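Local coordinates for protein peroxidase (Cellulomonas bogoriensis 69B4 = DSM 16987, PDB 6QZO) that binds heme b as a DyP-type peroxidase and probably uses peroxide to oxidise its substrates, at residues Glu35-Val41 and Leu215-Asp219. Sequence-based numbering, arbitrary orientation.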
ATOM      1  N   GLU A  35      16.907  23.332 -11.710  1.00 27.10           N
ATOM      2  CA  GLU A  35      16.393  24.601 -11.132  1.00 27.13           C
ATOM      3  C   GLU A  35      15.488  24.267  -9.935  1.00 25.93           C
ATOM      4  O   GLU A  35      15.583  24.969  -8.912  1.00 25.77           O
ATOM      5  CB  GLU A  35      15.665  25.406 -12.225  1.00 28.19           C
ATOM      6  CG  GLU A  35      15.271  26.815 -11.804  1.00 28.88           C
ATOM      7  CD  GLU A  35      14.858  27.762 -12.923  1.00 30.14           C
ATOM      8  OE1 GLU A  35      14.627  27.291 -14.039  1.00 30.40           O
ATOM      9  OE2 GLU A  35      14.631  28.952 -12.630  1.00 31.21           O
ATOM     10  N   HIS A  36      14.657  23.229 -10.040  1.00 25.05           N
ATOM     11  CA  HIS A  36      13.679  22.846  -8.980  1.00 24.20           C
ATOM     12  C   HIS A  36      13.937  21.418  -8.504  1.00 23.51           C
ATOM     13  O   HIS A  36      14.569  20.650  -9.251  1.00 24.31           O
ATOM     14  CB  HIS A  36      12.247  22.979  -9.502  1.00 24.11           C
ATOM     15  CG  HIS A  36      12.003  24.189 -10.345  1.00 24.65           C
ATOM     16  ND1 HIS A  36      11.877  25.453  -9.804  1.00 24.78           N
ATOM     17  CD2 HIS A  36      11.821  24.323 -11.678  1.00 25.37           C
ATOM     18  CE1 HIS A  36      11.627  26.316 -10.770  1.00 25.71           C
ATOM     19  NE2 HIS A  36      11.594  25.644 -11.936  1.00 25.93           N
ATOM     20  N   GLN A  37      13.449  21.072  -7.315  1.00 22.64           N
ATOM     21  CA  GLN A  37      13.390  19.665  -6.834  1.00 21.91           C
ATOM     22  C   GLN A  37      12.425  18.899  -7.745  1.00 21.74           C
ATOM     23  O   GLN A  37      11.445  19.497  -8.203  1.00 22.41           O
ATOM     24  CB  GLN A  37      12.917  19.583  -5.383  1.00 21.39           C
ATOM     25  CG  GLN A  37      13.934  20.086  -4.363  1.00 21.31           C
ATOM     26  CD  GLN A  37      13.594  19.677  -2.952  1.00 20.68           C
ATOM     27  OE1 GLN A  37      13.763  18.521  -2.567  1.00 20.66           O
ATOM     28  NE2 GLN A  37      13.115  20.629  -2.168  1.00 20.71           N
ATOM     29  N   ALA A  38      12.704  17.627  -8.023  1.00 21.27           N
ATOM     30  CA  ALA A  38      11.778  16.731  -8.750  1.00 20.54           C
ATOM     31  C   ALA A  38      10.659  16.341  -7.781  1.00 19.53           C
ATOM     32  O   ALA A  38      10.820  16.594  -6.567  1.00 19.51           O
ATOM     33  CB  ALA A  38      12.527  15.529  -9.260  1.00 20.86           C
ATOM     34  N   GLY A  39       9.569  15.772  -8.293  1.00 18.52           N
ATOM     35  CA  GLY A  39       8.473  15.238  -7.465  1.00 17.74           C
ATOM     36  C   GLY A  39       7.388  16.261  -7.237  1.00 17.45           C
ATOM     37  O   GLY A  39       6.516  16.004  -6.393  1.00 16.82           O
ATOM     38  N   ILE A  40       7.439  17.375  -7.978  1.00 17.63           N
ATOM     39  CA  ILE A  40       6.456  18.494  -7.894  1.00 17.59           C
ATOM     40  C   ILE A  40       5.749  18.623  -9.243  1.00 17.92           C
ATOM     41  O   ILE A  40       4.523  18.354  -9.278  1.00 17.76           O
ATOM     42  CB  ILE A  40       7.136  19.789  -7.424  1.00 17.28           C
ATOM     43  CG1 ILE A  40       7.805  19.578  -6.062  1.00 16.93           C
ATOM     44  CG2 ILE A  40       6.145  20.930  -7.374  1.00 17.27           C
ATOM     45  CD1 ILE A  40       8.845  20.630  -5.716  1.00 17.05           C
ATOM     46  N   VAL A  41       6.478  18.977 -10.307  1.00 18.47           N
ATOM     47  CA  VAL A  41       5.900  19.054 -11.684  1.00 19.09           C
ATOM     48  C   VAL A  41       6.143  17.728 -12.407  1.00 19.16           C
ATOM     49  O   VAL A  41       5.512  17.509 -13.454  1.00 20.17           O
ATOM     50  CB  VAL A  41       6.432  20.274 -12.459  1.00 19.96           C
ATOM     51  CG1 VAL A  41       6.201  20.210 -13.956  1.00 20.76           C
ATOM     52  CG2 VAL A  41       5.794  21.528 -11.873  1.00 20.10           C
ATOM     53  N   LEU A 215       3.544  28.983  -8.704  1.00 28.64           N
ATOM     54  CA  LEU A 215       4.089  27.748  -8.088  1.00 27.73           C
ATOM     55  C   LEU A 215       5.458  28.027  -7.468  1.00 29.01           C
ATOM     56  O   LEU A 215       5.683  27.662  -6.290  1.00 29.90           O
ATOM     57  CB  LEU A 215       4.203  26.680  -9.183  1.00 27.33           C
ATOM     58  CG  LEU A 215       4.867  25.371  -8.760  1.00 26.02           C
ATOM     59  CD1 LEU A 215       4.073  24.737  -7.639  1.00 25.44           C
ATOM     60  CD2 LEU A 215       5.007  24.426  -9.941  1.00 26.06           C
ATOM     61  N   TRP A 216       6.347  28.620  -8.260  1.00 30.95           N
ATOM     62  CA  TRP A 216       7.800  28.748  -7.979  1.00 31.34           C
ATOM     63  C   TRP A 216       8.101  30.132  -7.391  1.00 33.82           C
ATOM     64  O   TRP A 216       7.641  31.133  -7.973  1.00 34.35           O
ATOM     65  CB  TRP A 216       8.591  28.519  -9.266  1.00 30.76           C
ATOM     66  CG  TRP A 216       8.425  27.174  -9.911  1.00 29.67           C
ATOM     67  CD1 TRP A 216       8.118  26.942 -11.221  1.00 29.51           C
ATOM     68  CD2 TRP A 216       8.627  25.877  -9.313  1.00 28.35           C
ATOM     69  NE1 TRP A 216       8.112  25.599 -11.478  1.00 29.30           N
ATOM     70  CE2 TRP A 216       8.423  24.921 -10.330  1.00 28.70           C
ATOM     71  CE3 TRP A 216       8.967  25.428  -8.032  1.00 27.47           C
ATOM     72  CZ2 TRP A 216       8.532  23.547 -10.097  1.00 28.36           C
ATOM     73  CZ3 TRP A 216       9.087  24.073  -7.802  1.00 26.86           C
ATOM     74  CH2 TRP A 216       8.861  23.145  -8.820  1.00 27.44           C
ATOM     75  N   HIS A 217       8.840  30.170  -6.279  1.00 35.54           N
ATOM     76  CA  HIS A 217       9.445  31.394  -5.692  1.00 37.57           C
ATOM     77  C   HIS A 217      10.622  31.796  -6.586  1.00 40.08           C
ATOM     78  O   HIS A 217      11.455  30.919  -6.892  1.00 40.27           O
ATOM     79  CB  HIS A 217       9.855  31.105  -4.241  1.00 37.55           C
ATOM     80  CG  HIS A 217      10.199  32.297  -3.416  1.00 37.64           C
ATOM     81  ND1 HIS A 217      11.488  32.826  -3.356  1.00 37.44           N
ATOM     82  CD2 HIS A 217       9.442  33.018  -2.561  1.00 37.57           C
ATOM     83  CE1 HIS A 217      11.500  33.834  -2.504  1.00 38.39           C
ATOM     84  NE2 HIS A 217      10.251  33.988  -2.009  1.00 38.22           N
ATOM     85  N   ARG A 218      10.678  33.060  -7.030  1.00 43.63           N
ATOM     86  CA  ARG A 218      11.782  33.561  -7.891  1.00 46.09           C
ATOM     87  C   ARG A 218      12.594  34.621  -7.136  1.00 47.15           C
ATOM     88  O   ARG A 218      13.584  34.235  -6.484  1.00 46.99           O
ATOM     89  CB  ARG A 218      11.214  34.062  -9.219  1.00 48.53           C
ATOM     90  CG  ARG A 218      10.948  32.964 -10.238  1.00 50.19           C
ATOM     91  CD  ARG A 218      10.582  33.544 -11.599  1.00 52.85           C
ATOM     92  NE  ARG A 218      11.718  34.070 -12.367  1.00 53.39           N
ATOM     93  CZ  ARG A 218      12.517  33.358 -13.165  1.00 53.44           C
ATOM     94  NH1 ARG A 218      12.348  32.057 -13.322  1.00 52.65           N
ATOM     95  NH2 ARG A 218      13.491  33.955 -13.833  1.00 55.04           N
ATOM     96  N   ASP A 219      12.198  35.898  -7.200  1.00 48.06           N
ATOM     97  CA  ASP A 219      13.090  37.047  -6.864  1.00 49.23           C
ATOM     98  C   ASP A 219      12.979  37.390  -5.371  1.00 47.42           C
ATOM     99  O   ASP A 219      14.005  37.783  -4.777  1.00 46.27           O
ATOM    100  CB  ASP A 219      12.799  38.270  -7.743  1.00 52.13           C
ATOM    101  CG  ASP A 219      11.350  38.741  -7.746  1.00 53.37           C
ATOM    102  OD1 ASP A 219      10.465  37.947  -8.109  1.00 54.73           O
ATOM    103  OD2 ASP A 219      11.114  39.931  -7.421  1.00 54.94           O
TER
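The imidazole of H36 lies flat over the indole of W216, a face-to-face stack with its centroid 3.6 Å from that of the five-membered ring and the planes only 9° apart. A chi1 of -41°, with CG anti to the carbonyl carbon, lays the imidazole there; separately, H36 CB makes a CH-pi contact 3.8 Å from the centroid of the W216 six-membered ring. Tryptophan suits this place because its two fused rings can carry imidazole and methylene side by side. On the other face of the indole rests L215 CD2, from the same segment as the tryptophan, while aliphatic branches pack the far end of the ring system: I40 CG2 meets W216 CH2 at 3.8 Å, and V41 CG2 reaches W216 CZ2 at the same distance. That V41 methyl also touches L215 CD2 (3.6 Å); branched residues suit these places because their methyls fit against the indole. Toward the exposed end, where long, oppositely charged chains can meet in solvent, E35 OE2 and R218 NH1 form a long salt bridge of 3.9 Å, the two planar groups 68° apart.

Further out, H36 ND1 carries a hydrogen and donates it to the carbonyl of G227, which should hold the rotation of the imidazole; histidine can thus stack and donate at once. Y331 of strand 323-332 backs I40 and L215. The contact joins the loops preceding strands 47-55 and 229-238 without touching the heme, about 13 Å from the L215 side chain. Stacking and apolar packing probably carry most of it; the exposed E35-R218 pair likely adds little.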